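Local atomic coordinates of uncharacterized hypothetical protein (Parabacteroides merdae, PDB entry 4EI0), a protein that is of unknown function and belongs to the DUF4466 family, with a chain built largely of antiparallel beta-sheets. Residues 54-62 and 110-120; 207-215 and 224-234. One frame throughout, in Å; residues are numbered along the deposited sequence.

Contact 1 of 2, residues 54-62 and 110-120; sequences AQVVSSIAG and LRYYYIIPEEA
Val56 and Tyr112 meet between the two sheets of a beta-sandwich, where strand 51-58 packs face to face with strand 107-115, running roughly the same way. The axes of 54-58 and 110-115 are 9.7 Å apart and turned by -24°. The alternate residues Ala54, Val56 and Ser58 face the other sheet, and Leu110 and Tyr112 answer them. Ala54 is a shallow place that takes the CD1 branch of Leu110. Val56 is a bump: its CG2 rests over one face of the Tyr112 ring, 3.8 Å from the centroid, as a CH-pi contact. CG of Tyr114 stands anti to the backbone N (chi1 175°), which sends the ring toward the turn after strand 51-58. There CA of Gly62 comes within 3.4 Å of CE1 of Tyr114, and CB of Ser58 also touches the ring obliquely. Phe127 meets the same ring edge-to-face. Further along, CG2 of Ile60 packs against both CG of Pro117 and CG of Glu119, while its CD1 leans on Ala120. A water joins Ala61 O to Glu119 OE2. With an alanine in place of Tyr114 the ring and its hydroxyl go, a gap would probably open beside Gly62, and Ile60 O would lose one donor. That oxygen accepts from Tyr114 OH at 2.7 Å and from Ser58 OG at 2.9 Å, the two hydroxyls approaching from opposite faces of its carbonyl plane.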
ATOM      1  N   ALA B  54     -11.314  -9.610  10.851  1.00 43.90           N
ATOM      2  CA  ALA B  54     -10.665  -8.944  11.993  1.00 45.45           C
ATOM      3  C   ALA B  54     -11.734  -8.665  13.059  1.00 41.70           C
ATOM      4  O   ALA B  54     -12.894  -8.485  12.736  1.00 43.45           O
ATOM      5  CB  ALA B  54     -10.009  -7.664  11.529  1.00 34.97           C
ATOM      6  N   GLN B  55     -11.335  -8.604  14.313  1.00 38.76           N
ATOM      7  CA  GLN B  55     -12.257  -8.361  15.368  1.00 40.51           C
ATOM      8  C   GLN B  55     -11.614  -7.579  16.500  1.00 47.13           C
ATOM      9  O   GLN B  55     -10.414  -7.666  16.687  1.00 40.89           O
ATOM     10  CB  GLN B  55     -12.754  -9.743  15.861  1.00 44.67           C
ATOM     11  CG  GLN B  55     -13.425  -9.736  17.172  1.00 45.99           C
ATOM     12  CD  GLN B  55     -13.883 -11.107  17.574  1.00 44.49           C
ATOM     13  OE1 GLN B  55     -14.769 -11.690  16.973  1.00 55.38           O
ATOM     14  NE2 GLN B  55     -13.298 -11.615  18.639  1.00 49.17           N
ATOM     15  N   VAL B  56     -12.392  -6.764  17.213  1.00 40.00           N
ATOM     16  CA  VAL B  56     -11.908  -6.148  18.460  1.00 38.78           C
ATOM     17  C   VAL B  56     -12.979  -6.345  19.515  1.00 41.61           C
ATOM     18  O   VAL B  56     -14.190  -6.164  19.232  1.00 42.36           O
ATOM     19  CB  VAL B  56     -11.703  -4.660  18.410  1.00 44.85           C
ATOM     20  CG1 VAL B  56     -10.697  -4.279  19.486  1.00 44.33           C
ATOM     21  CG2 VAL B  56     -11.297  -4.222  17.067  1.00 49.57           C
ATOM     22  N   VAL B  57     -12.547  -6.764  20.694  1.00 45.74           N
ATOM     23  CA  VAL B  57     -13.406  -6.880  21.869  1.00 45.94           C
ATOM     24  C   VAL B  57     -12.921  -5.792  22.824  1.00 44.00           C
ATOM     25  O   VAL B  57     -11.769  -5.785  23.204  1.00 44.27           O
ATOM     26  CB  VAL B  57     -13.283  -8.287  22.527  1.00 46.75           C
ATOM     27  CG1 VAL B  57     -14.079  -8.338  23.833  1.00 48.55           C
ATOM     28  CG2 VAL B  57     -13.741  -9.401  21.573  1.00 41.25           C
ATOM     29  N   SER B  58     -13.775  -4.837  23.156  1.00 41.51           N
ATOM     30  CA  SER B  58     -13.455  -3.831  24.192  1.00 42.95           C
ATOM     31  C   SER B  58     -13.968  -4.293  25.535  1.00 49.07           C
ATOM     32  O   SER B  58     -14.889  -5.104  25.596  1.00 52.50           O
ATOM     33  CB  SER B  58     -14.120  -2.483  23.893  1.00 41.54           C
ATOM     34  OG  SER B  58     -15.506  -2.645  23.829  1.00 47.98           O
ATOM     35  N   SER B  59     -13.408  -3.743  26.607  1.00 50.49           N
ATOM     36  CA  SER B  59     -13.770  -4.183  27.958  1.00 43.86           C
ATOM     37  C   SER B  59     -15.073  -3.502  28.420  1.00 42.26           C
ATOM     38  O   SER B  59     -15.707  -3.993  29.301  1.00 46.53           O
ATOM     39  CB  SER B  59     -12.631  -3.910  28.952  1.00 45.10           C
ATOM     40  OG  SER B  59     -12.362  -2.543  29.008  1.00 47.96           O
ATOM     41  N   ILE B  60     -15.425  -2.376  27.828  1.00 43.85           N
ATOM     42  CA  ILE B  60     -16.699  -1.715  28.061  1.00 42.19           C
ATOM     43  C   ILE B  60     -17.218  -1.412  26.650  1.00 46.97           C
ATOM     44  O   ILE B  60     -16.509  -0.833  25.801  1.00 44.72           O
ATOM     45  CB  ILE B  60     -16.535  -0.409  28.854  1.00 41.86           C
ATOM     46  CG1 ILE B  60     -16.023  -0.662  30.287  1.00 44.34           C
ATOM     47  CG2 ILE B  60     -17.850   0.312  28.912  1.00 49.03           C
ATOM     48  CD1 ILE B  60     -15.588   0.611  30.993  1.00 48.13           C
ATOM     49  N   ALA B  61     -18.461  -1.787  26.390  1.00 46.86           N
ATOM     50  CA  ALA B  61     -19.017  -1.671  25.058  1.00 47.10           C
ATOM     51  C   ALA B  61     -18.978  -0.245  24.576  1.00 46.86           C
ATOM     52  O   ALA B  61     -19.380   0.656  25.291  1.00 45.15           O
ATOM     53  CB  ALA B  61     -20.460  -2.167  25.073  1.00 47.58           C
ATOM     54  N   GLY B  62     -18.555  -0.028  23.344  1.00 39.31           N
ATOM     55  CA  GLY B  62     -18.454   1.324  22.829  1.00 41.31           C
ATOM     56  C   GLY B  62     -19.813   1.946  22.552  1.00 44.34           C
ATOM     57  O   GLY B  62     -20.761   1.215  22.367  1.00 43.93           O
ATOM     58  N   LEU B 110      -6.135  -1.665   9.219  1.00 37.77           N
ATOM     59  CA  LEU B 110      -7.486  -1.174   9.367  1.00 38.93           C
ATOM     60  C   LEU B 110      -7.516  -0.285  10.568  1.00 43.77           C
ATOM     61  O   LEU B 110      -6.828  -0.568  11.553  1.00 44.20           O
ATOM     62  CB  LEU B 110      -8.483  -2.306   9.589  1.00 36.35           C
ATOM     63  CG  LEU B 110      -8.701  -3.330   8.462  1.00 39.02           C
ATOM     64  CD1 LEU B 110      -9.619  -4.398   9.010  1.00 32.47           C
ATOM     65  CD2 LEU B 110      -9.263  -2.651   7.202  1.00 41.11           C
ATOM     66  N   ARG B 111      -8.291   0.800  10.461  1.00 42.47           N
ATOM     67  CA  ARG B 111      -8.512   1.734  11.572  1.00 36.90           C
ATOM     68  C   ARG B 111      -9.772   1.410  12.309  1.00 34.88           C
ATOM     69  O   ARG B 111     -10.836   1.236  11.699  1.00 39.14           O
ATOM     70  CB  ARG B 111      -8.545   3.127  11.030  1.00 40.24           C
ATOM     71  CG  ARG B 111      -7.168   3.526  10.532  1.00 44.68           C
ATOM     72  CD  ARG B 111      -7.176   4.873   9.861  1.00 50.30           C
ATOM     73  NE  ARG B 111      -5.849   5.111   9.347  1.00 53.58           N
ATOM     74  CZ  ARG B 111      -5.543   6.059   8.488  1.00 50.85           C
ATOM     75  NH1 ARG B 111      -6.472   6.874   8.030  1.00 53.22           N
ATOM     76  NH2 ARG B 111      -4.304   6.154   8.066  1.00 51.95           N
ATOM     77  N   TYR B 112      -9.651   1.273  13.628  1.00 37.82           N
ATOM     78  CA  TYR B 112     -10.777   1.044  14.525  1.00 36.54           C
ATOM     79  C   TYR B 112     -10.991   2.288  15.370  1.00 39.70           C
ATOM     80  O   TYR B 112     -10.022   2.870  15.895  1.00 39.30           O
ATOM     81  CB  TYR B 112     -10.481  -0.145  15.419  1.00 34.33           C
ATOM     82  CG  TYR B 112     -11.385  -0.359  16.623  1.00 42.85           C
ATOM     83  CD1 TYR B 112     -12.656  -0.887  16.492  1.00 38.32           C
ATOM     84  CD2 TYR B 112     -10.930  -0.109  17.903  1.00 45.30           C
ATOM     85  CE1 TYR B 112     -13.471  -1.094  17.584  1.00 39.82           C
ATOM     86  CE2 TYR B 112     -11.738  -0.298  19.001  1.00 42.56           C
ATOM     87  CZ  TYR B 112     -12.991  -0.801  18.840  1.00 43.78           C
ATOM     88  OH  TYR B 112     -13.767  -1.038  19.932  1.00 46.14           O
ATOM     89  N   TYR B 113     -12.254   2.666  15.486  1.00 33.93           N
ATOM     90  CA  TYR B 113     -12.707   3.833  16.217  1.00 39.93           C
ATOM     91  C   TYR B 113     -13.636   3.386  17.338  1.00 39.32           C
ATOM     92  O   TYR B 113     -14.697   2.820  17.085  1.00 42.15           O
ATOM     93  CB  TYR B 113     -13.432   4.767  15.255  1.00 41.42           C
ATOM     94  CG  TYR B 113     -12.522   5.311  14.191  1.00 45.96           C
ATOM     95  CD1 TYR B 113     -11.801   6.477  14.393  1.00 47.35           C
ATOM     96  CD2 TYR B 113     -12.390   4.667  12.981  1.00 45.20           C
ATOM     97  CE1 TYR B 113     -10.979   6.988  13.411  1.00 45.12           C
ATOM     98  CE2 TYR B 113     -11.573   5.157  11.991  1.00 47.33           C
ATOM     99  CZ  TYR B 113     -10.873   6.311  12.213  1.00 51.35           C
ATOM    100  OH  TYR B 113     -10.059   6.736  11.248  1.00 50.87           O
ATOM    101  N   TYR B 114     -13.196   3.564  18.582  1.00 39.29           N
ATOM    102  CA  TYR B 114     -13.999   3.277  19.739  1.00 36.33           C
ATOM    103  C   TYR B 114     -14.602   4.603  20.180  1.00 40.34           C
ATOM    104  O   TYR B 114     -13.854   5.533  20.492  1.00 35.58           O
ATOM    105  CB  TYR B 114     -13.140   2.734  20.848  1.00 39.13           C
ATOM    106  CG  TYR B 114     -13.816   2.490  22.152  1.00 38.74           C
ATOM    107  CD1 TYR B 114     -14.575   1.356  22.349  1.00 46.23           C
ATOM    108  CD2 TYR B 114     -13.645   3.342  23.236  1.00 42.28           C
ATOM    109  CE1 TYR B 114     -15.165   1.071  23.580  1.00 40.29           C
ATOM    110  CE2 TYR B 114     -14.231   3.064  24.483  1.00 39.99           C
ATOM    111  CZ  TYR B 114     -15.000   1.953  24.646  1.00 39.96           C
ATOM    112  OH  TYR B 114     -15.580   1.653  25.829  1.00 41.74           O
ATOM    113  N   ILE B 115     -15.936   4.695  20.227  1.00 37.58           N
ATOM    114  CA  ILE B 115     -16.593   5.933  20.707  1.00 41.40           C
ATOM    115  C   ILE B 115     -16.827   5.702  22.209  1.00 41.31           C
ATOM    116  O   ILE B 115     -17.487   4.765  22.589  1.00 42.25           O
ATOM    117  CB  ILE B 115     -17.888   6.254  19.969  1.00 38.24           C
ATOM    118  CG1 ILE B 115     -17.698   6.291  18.449  1.00 36.31           C
ATOM    119  CG2 ILE B 115     -18.409   7.641  20.382  1.00 42.18           C
ATOM    120  CD1 ILE B 115     -16.685   7.311  17.951  1.00 47.28           C
ATOM    121  N   ILE B 116     -16.219   6.549  23.049  1.00 40.79           N
ATOM    122  CA  ILE B 116     -16.187   6.406  24.504  1.00 38.88           C
ATOM    123  C   ILE B 116     -17.584   6.590  25.043  1.00 38.49           C
ATOM    124  O   ILE B 116     -18.200   7.609  24.775  1.00 37.07           O
ATOM    125  CB  ILE B 116     -15.150   7.416  25.151  1.00 37.01           C
ATOM    126  CG1 ILE B 116     -13.749   7.188  24.595  1.00 42.64           C
ATOM    127  CG2 ILE B 116     -15.099   7.313  26.642  1.00 31.60           C
ATOM    128  CD1 ILE B 116     -12.757   8.310  24.824  1.00 40.42           C
ATOM    129  N   PRO B 117     -18.132   5.567  25.762  1.00 35.92           N
ATOM    130  CA  PRO B 117     -19.541   5.636  26.183  1.00 39.53           C
ATOM    131  C   PRO B 117     -19.609   6.251  27.577  1.00 43.67           C
ATOM    132  O   PRO B 117     -18.611   6.216  28.298  1.00 36.70           O
ATOM    133  CB  PRO B 117     -19.936   4.175  26.263  1.00 42.85           C
ATOM    134  CG  PRO B 117     -18.666   3.520  26.801  1.00 37.79           C
ATOM    135  CD  PRO B 117     -17.561   4.235  26.082  1.00 40.36           C
ATOM    136  N   GLU B 118     -20.764   6.807  27.936  1.00 42.50           N
ATOM    137  CA  GLU B 118     -21.002   7.352  29.287  1.00 39.22           C
ATOM    138  C   GLU B 118     -20.595   6.374  30.379  1.00 49.53           C
ATOM    139  O   GLU B 118     -20.026   6.770  31.384  1.00 43.17           O
ATOM    140  CB  GLU B 118     -22.484   7.733  29.448  1.00 44.98           C
ATOM    141  CG  GLU B 118     -22.879   8.240  30.847  1.00 43.54           C
ATOM    142  CD  GLU B 118     -22.064   9.470  31.255  1.00 48.94           C
ATOM    143  OE1 GLU B 118     -21.721  10.293  30.399  1.00 52.06           O
ATOM    144  OE2 GLU B 118     -21.720   9.599  32.424  1.00 58.32           O
ATOM    145  N   GLU B 119     -20.893   5.096  30.202  1.00 49.26           N
ATOM    146  CA  GLU B 119     -20.550   4.129  31.246  1.00 41.68           C
ATOM    147  C   GLU B 119     -19.033   3.958  31.476  1.00 43.58           C
ATOM    148  O   GLU B 119     -18.645   3.383  32.479  1.00 44.73           O
ATOM    149  CB  GLU B 119     -21.275   2.781  31.013  1.00 52.47           C
ATOM    150  CG  GLU B 119     -20.513   1.685  30.306  1.00 77.50           C
ATOM    151  CD  GLU B 119     -21.074   0.286  30.596  1.00 85.55           C
ATOM    152  OE1 GLU B 119     -20.805  -0.256  31.689  1.00 81.96           O
ATOM    153  OE2 GLU B 119     -21.758  -0.300  29.732  1.00 84.10           O
ATOM    154  N   ALA B 120     -18.176   4.443  30.557  1.00 46.22           N
ATOM    155  CA  ALA B 120     -16.718   4.347  30.742  1.00 46.31           C
ATOM    156  C   ALA B 120     -16.167   5.534  31.548  1.00 44.07           C
ATOM    157  O   ALA B 120     -14.994   5.520  31.876  1.00 46.75           O
ATOM    158  CB  ALA B 120     -15.984   4.237  29.417  1.00 40.52           C
TER
HETATM  159  O   HOH W   1     -21.202   0.985  27.099  1.00 54.52           O

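Contact 2 of 2, residues 207-215 and 224-234; sequences HAFYTSSSP and LPSGFVNNTKM
A type I beta turn, Thr211 to Ser214, ends strand 207-210 and packs against the irregular run 224-232 that leads into strand 233-238. The two strands belong to different antiparallel sheets, so the contact lies where these sheets come together. Thr211 is central. With OG1 anti to the backbone N (chi1 -157°), the hydroxyl is turned to the backbone of Thr232. It accepts the Thr232 N-H at 2.9 Å, with an angle of 160° at the hydrogen. The same hydroxyl is hydrogen-bonded to Asp194 O, which also partners Thr232 OG1. CG2 of Thr211 approaches Asn231 OD1, and the two side chains cross at about a right angle. Asn231 reaches on to Ser213, whose OG gives a short bond of 2.5 Å to Asn231 OD1. The hydroxyl comes in from above the amide plane, 44° out of it. Asn269 ND2 is a further hydrogen-bond partner of Ser213 OG. Ser212 adds two weak bonds to Asn230 O, one from its N and one from its OG. Within the turn, Thr211 N bonds to Ser214 OG at 2.8 Å.

Apolar groups fill in around this polar seam. CD1 of Leu224 presses on CA of Ser212 at 3.4 Å. CZ of Phe228 lies against CA of Thr211, with the ring presented obliquely. Met234, present as selenomethionine, bends at its end and brings CE to CB of Thr211, while SE touches CB of Phe209 at 3.9 Å. The turn is thus held by serine and threonine hydroxyls, backbone groups and the Asn231 amide. Asp194 O is a backbone carbonyl and can only accept. The buried Thr211 OG1 therefore most likely gives its proton there while it accepts from Thr232 N, which would fix its rotation.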
ATOM      1  N   HIS B 207     -16.543  42.649  26.583  1.00 58.11           N
ATOM      2  CA  HIS B 207     -17.144  41.338  26.847  1.00 52.84           C
ATOM      3  C   HIS B 207     -16.935  40.955  28.302  1.00 56.47           C
ATOM      4  O   HIS B 207     -15.825  40.861  28.736  1.00 52.85           O
ATOM      5  CB  HIS B 207     -16.518  40.313  25.938  1.00 57.36           C
ATOM      6  CG  HIS B 207     -16.751  40.568  24.451  1.00 59.48           C
ATOM      7  ND1 HIS B 207     -17.913  40.301  23.844  1.00 58.35           N
ATOM      8  CD2 HIS B 207     -15.894  41.018  23.457  1.00 68.09           C
ATOM      9  CE1 HIS B 207     -17.818  40.576  22.544  1.00 61.35           C
ATOM     10  NE2 HIS B 207     -16.577  41.011  22.302  1.00 57.28           N
ATOM     11  N   ALA B 208     -18.003  40.745  29.072  1.00 50.86           N
ATOM     12  CA  ALA B 208     -17.920  40.582  30.516  1.00 46.30           C
ATOM     13  C   ALA B 208     -18.650  39.344  30.982  1.00 52.56           C
ATOM     14  O   ALA B 208     -19.609  38.900  30.326  1.00 52.17           O
ATOM     15  CB  ALA B 208     -18.459  41.816  31.226  1.00 41.35           C
ATOM     16  N   PHE B 209     -18.177  38.759  32.083  1.00 49.82           N
ATOM     17  CA  PHE B 209     -18.879  37.674  32.782  1.00 48.64           C
ATOM     18  C   PHE B 209     -19.194  38.202  34.168  1.00 48.21           C
ATOM     19  O   PHE B 209     -18.321  38.720  34.882  1.00 50.56           O
ATOM     20  CB  PHE B 209     -18.045  36.423  32.977  1.00 52.90           C
ATOM     21  CG  PHE B 209     -17.855  35.562  31.751  1.00 48.93           C
ATOM     22  CD1 PHE B 209     -18.623  35.692  30.604  1.00 44.72           C
ATOM     23  CD2 PHE B 209     -16.911  34.533  31.795  1.00 48.32           C
ATOM     24  CE1 PHE B 209     -18.436  34.834  29.515  1.00 46.22           C
ATOM     25  CE2 PHE B 209     -16.696  33.699  30.712  1.00 48.45           C
ATOM     26  CZ  PHE B 209     -17.487  33.830  29.569  1.00 45.68           C
ATOM     27  N   TYR B 210     -20.457  38.091  34.558  1.00 48.93           N
ATOM     28  CA  TYR B 210     -20.912  38.542  35.858  1.00 42.37           C
ATOM     29  C   TYR B 210     -21.579  37.406  36.597  1.00 45.17           C
ATOM     30  O   TYR B 210     -21.998  36.434  36.008  1.00 51.68           O
ATOM     31  CB  TYR B 210     -21.923  39.651  35.706  1.00 45.98           C
ATOM     32  CG  TYR B 210     -21.430  40.812  34.936  1.00 49.39           C
ATOM     33  CD1 TYR B 210     -20.381  41.581  35.424  1.00 52.77           C
ATOM     34  CD2 TYR B 210     -22.016  41.189  33.731  1.00 48.95           C
ATOM     35  CE1 TYR B 210     -19.944  42.693  34.750  1.00 56.72           C
ATOM     36  CE2 TYR B 210     -21.581  42.327  33.044  1.00 53.15           C
ATOM     37  CZ  TYR B 210     -20.547  43.075  33.569  1.00 58.40           C
ATOM     38  OH  TYR B 210     -20.065  44.206  32.913  1.00 56.53           O
ATOM     39  N   THR B 211     -21.707  37.571  37.896  1.00 49.73           N
ATOM     40  CA  THR B 211     -22.263  36.569  38.780  1.00 51.61           C
ATOM     41  C   THR B 211     -23.076  37.296  39.877  1.00 54.67           C
ATOM     42  O   THR B 211     -23.152  38.516  39.858  1.00 53.86           O
ATOM     43  CB  THR B 211     -21.130  35.717  39.372  1.00 55.56           C
ATOM     44  OG1 THR B 211     -21.674  34.457  39.779  1.00 62.73           O
ATOM     45  CG2 THR B 211     -20.469  36.426  40.565  1.00 58.71           C
ATOM     46  N   SER B 212     -23.693  36.570  40.816  1.00 58.33           N
ATOM     47  CA  SER B 212     -24.664  37.176  41.751  1.00 64.44           C
ATOM     48  C   SER B 212     -24.105  38.379  42.501  1.00 64.28           C
ATOM     49  O   SER B 212     -24.805  39.352  42.715  1.00 66.19           O
ATOM     50  CB  SER B 212     -25.178  36.153  42.774  1.00 65.22           C
ATOM     51  OG  SER B 212     -24.132  35.792  43.665  1.00 78.20           O
ATOM     52  N   SER B 213     -22.843  38.314  42.904  1.00 66.19           N
ATOM     53  CA  SER B 213     -22.278  39.384  43.712  1.00 63.04           C
ATOM     54  C   SER B 213     -21.413  40.347  42.902  1.00 64.50           C
ATOM     55  O   SER B 213     -20.740  41.168  43.465  1.00 62.65           O
ATOM     56  CB  SER B 213     -21.501  38.780  44.881  1.00 54.87           C
ATOM     57  OG  SER B 213     -20.540  37.862  44.413  1.00 61.33           O
ATOM     58  N   SER B 214     -21.441  40.298  41.570  1.00 66.74           N
ATOM     59  CA  SER B 214     -20.633  41.265  40.812  1.00 64.91           C
ATOM     60  C   SER B 214     -20.999  42.694  41.260  1.00 66.91           C
ATOM     61  O   SER B 214     -22.162  42.975  41.472  1.00 69.78           O
ATOM     62  CB  SER B 214     -20.848  41.132  39.303  1.00 60.33           C
ATOM     63  OG  SER B 214     -20.416  39.876  38.775  1.00 53.00           O
ATOM     64  N   PRO B 215     -20.016  43.591  41.423  1.00 64.71           N
ATOM     65  CA  PRO B 215     -20.406  44.943  41.860  1.00 66.39           C
ATOM     66  C   PRO B 215     -21.105  45.741  40.760  1.00 64.37           C
ATOM     67  O   PRO B 215     -20.622  45.732  39.613  1.00 60.44           O
ATOM     68  CB  PRO B 215     -19.080  45.604  42.235  1.00 68.60           C
ATOM     69  CG  PRO B 215     -18.024  44.553  42.120  1.00 83.99           C
ATOM     70  CD  PRO B 215     -18.560  43.418  41.316  1.00 77.36           C
ATOM     71  N   LEU B 224     -28.965  41.416  36.617  1.00 62.23           N
ATOM     72  CA  LEU B 224     -29.193  39.990  36.788  1.00 68.28           C
ATOM     73  C   LEU B 224     -30.708  39.722  36.827  1.00 66.55           C
ATOM     74  O   LEU B 224     -31.441  40.515  37.390  1.00 61.30           O
ATOM     75  CB  LEU B 224     -28.570  39.511  38.104  1.00 69.43           C
ATOM     76  CG  LEU B 224     -27.059  39.700  38.307  1.00 73.01           C
ATOM     77  CD1 LEU B 224     -26.602  39.043  39.596  1.00 65.08           C
ATOM     78  CD2 LEU B 224     -26.285  39.135  37.137  1.00 57.62           C
ATOM     79  N   PRO B 225     -31.182  38.618  36.217  1.00 63.34           N
ATOM     80  CA  PRO B 225     -32.586  38.277  36.419  1.00 64.83           C
ATOM     81  C   PRO B 225     -32.841  37.858  37.857  1.00 67.43           C
ATOM     82  O   PRO B 225     -31.913  37.457  38.555  1.00 66.17           O
ATOM     83  CB  PRO B 225     -32.824  37.121  35.448  1.00 68.30           C
ATOM     84  CG  PRO B 225     -31.496  36.502  35.250  1.00 70.60           C
ATOM     85  CD  PRO B 225     -30.456  37.571  35.482  1.00 63.27           C
ATOM     86  N   SER B 226     -34.075  37.997  38.326  1.00 67.43           N
ATOM     87  CA  SER B 226     -34.348  37.633  39.708  1.00 72.81           C
ATOM     88  C   SER B 226     -34.337  36.122  39.750  1.00 57.12           C
ATOM     89  O   SER B 226     -34.701  35.419  38.765  1.00 62.10           O
ATOM     90  CB  SER B 226     -35.667  38.218  40.254  1.00 77.03           C
ATOM     91  OG  SER B 226     -36.765  37.844  39.440  1.00 70.54           O
ATOM     92  N   GLY B 227     -33.844  35.613  40.863  1.00 59.10           N
ATOM     93  CA  GLY B 227     -33.604  34.197  40.993  1.00 68.02           C
ATOM     94  C   GLY B 227     -32.159  33.820  40.675  1.00 60.25           C
ATOM     95  O   GLY B 227     -31.770  32.691  40.927  1.00 51.39           O
ATOM     96  N   PHE B 228     -31.375  34.710  40.062  1.00 64.46           N
ATOM     97  CA  PHE B 228     -29.938  34.407  39.818  1.00 57.77           C
ATOM     98  C   PHE B 228     -29.192  34.624  41.137  1.00 62.86           C
ATOM     99  O   PHE B 228     -28.805  35.729  41.469  1.00 70.62           O
ATOM    100  CB  PHE B 228     -29.366  35.283  38.702  1.00 64.52           C
ATOM    101  CG  PHE B 228     -27.924  34.981  38.302  1.00 57.49           C
ATOM    102  CD1 PHE B 228     -27.034  34.308  39.128  1.00 68.61           C
ATOM    103  CD2 PHE B 228     -27.442  35.460  37.093  1.00 72.31           C
ATOM    104  CE1 PHE B 228     -25.722  34.104  38.743  1.00 66.76           C
ATOM    105  CE2 PHE B 228     -26.141  35.236  36.706  1.00 72.07           C
ATOM    106  CZ  PHE B 228     -25.279  34.564  37.532  1.00 60.10           C
ATOM    107  N   VAL B 229     -29.004  33.553  41.885  1.00 60.39           N
ATOM    108  CA  VAL B 229     -28.440  33.611  43.231  1.00 57.21           C
ATOM    109  C   VAL B 229     -27.046  32.914  43.359  1.00 64.74           C
ATOM    110  O   VAL B 229     -26.350  33.095  44.346  1.00 57.47           O
ATOM    111  CB  VAL B 229     -29.423  32.942  44.204  1.00 62.04           C
ATOM    112  CG1 VAL B 229     -30.714  33.759  44.305  1.00 55.62           C
ATOM    113  CG2 VAL B 229     -29.727  31.525  43.724  1.00 55.40           C
ATOM    114  N   ASN B 230     -26.616  32.133  42.373  1.00 56.85           N
ATOM    115  CA  ASN B 230     -25.298  31.481  42.448  1.00 47.31           C
ATOM    116  C   ASN B 230     -24.121  32.460  42.380  1.00 48.41           C
ATOM    117  O   ASN B 230     -24.018  33.270  41.463  1.00 55.46           O
ATOM    118  CB  ASN B 230     -25.148  30.438  41.342  1.00 49.48           C
ATOM    119  CG  ASN B 230     -26.111  29.307  41.489  1.00 58.29           C
ATOM    120  OD1 ASN B 230     -26.727  29.166  42.534  1.00 63.39           O
ATOM    121  ND2 ASN B 230     -26.247  28.484  40.453  1.00 61.39           N
ATOM    122  N   ASN B 231     -23.246  32.394  43.378  1.00 56.98           N
ATOM    123  CA  ASN B 231     -22.038  33.226  43.408  1.00 59.88           C
ATOM    124  C   ASN B 231     -20.808  32.427  42.910  1.00 57.69           C
ATOM    125  O   ASN B 231     -20.130  31.758  43.664  1.00 56.26           O
ATOM    126  CB  ASN B 231     -21.805  33.777  44.808  1.00 63.09           C
ATOM    127  CG  ASN B 231     -20.800  34.901  44.816  1.00 66.15           C
ATOM    128  OD1 ASN B 231     -20.399  35.433  43.766  1.00 78.25           O
ATOM    129  ND2 ASN B 231     -20.345  35.237  45.994  1.00 71.57           N
ATOM    130  N   THR B 232     -20.596  32.463  41.611  1.00 45.45           N
ATOM    131  CA  THR B 232     -19.565  31.669  40.962  1.00 52.30           C
ATOM    132  C   THR B 232     -18.181  32.279  41.188  1.00 48.48           C
ATOM    133  O   THR B 232     -18.035  33.489  41.145  1.00 49.91           O
ATOM    134  CB  THR B 232     -19.891  31.595  39.456  1.00 53.41           C
ATOM    135  OG1 THR B 232     -21.193  31.029  39.299  1.00 51.09           O
ATOM    136  CG2 THR B 232     -18.888  30.730  38.706  1.00 46.01           C
ATOM    137  N   LYS B 233     -17.185  31.443  41.460  1.00 49.15           N
ATOM    138  CA  LYS B 233     -15.799  31.888  41.573  1.00 45.16           C
ATOM    139  C   LYS B 233     -15.114  31.812  40.223  1.00 49.38           C
ATOM    140  O   LYS B 233     -15.240  30.801  39.526  1.00 41.52           O
ATOM    141  CB  LYS B 233     -15.021  30.964  42.519  1.00 47.68           C
ATOM    142  CG  LYS B 233     -15.471  31.014  43.972  1.00 52.64           C
ATOM    143  CD  LYS B 233     -14.626  30.030  44.788  1.00 64.47           C
ATOM    144  CE  LYS B 233     -14.813  30.231  46.287  1.00 75.07           C
ATOM    145  NZ  LYS B 233     -16.272  30.236  46.599  1.00 77.42           N
HETATM  146  N   MSE B 234     -14.354  32.835  39.875  1.00 46.74           N
HETATM  147  CA  MSE B 234     -13.740  32.945  38.539  1.00 49.86           C
HETATM  148  C   MSE B 234     -12.312  33.501  38.604  1.00 48.23           C
HETATM  149  O   MSE B 234     -12.042  34.376  39.430  1.00 47.44           O
HETATM  150  CB  MSE B 234     -14.566  33.949  37.705  1.00 48.05           C
HETATM  151  CG  MSE B 234     -15.924  33.496  37.292  1.00 65.42           C
HETATM  152 SE   MSE B 234     -16.790  34.959  36.372  0.75 64.27          SE
HETATM  153  CE  MSE B 234     -17.645  35.883  37.859  1.00 70.87           C
TER

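Overall arrangement
From the N terminus, the chain first makes contact 1. It closes a loop of 47 residues between Gly62 and Leu110, which holds strands 67-75 and 81-85 of one sheet and 91-93 and 96-100 of the other. The contact therefore ties the two sheets of the N-terminal sandwich. Contact 2 opens only after contact 1 has closed. Its loop is short, eight residues without helix or strand. It joins the sheet of strand 207-210 to that of strand 233-238. The two contacts run in series and neither nest nor cross. Their centres are about 42 Å apart, on opposite sides of the chain's centre.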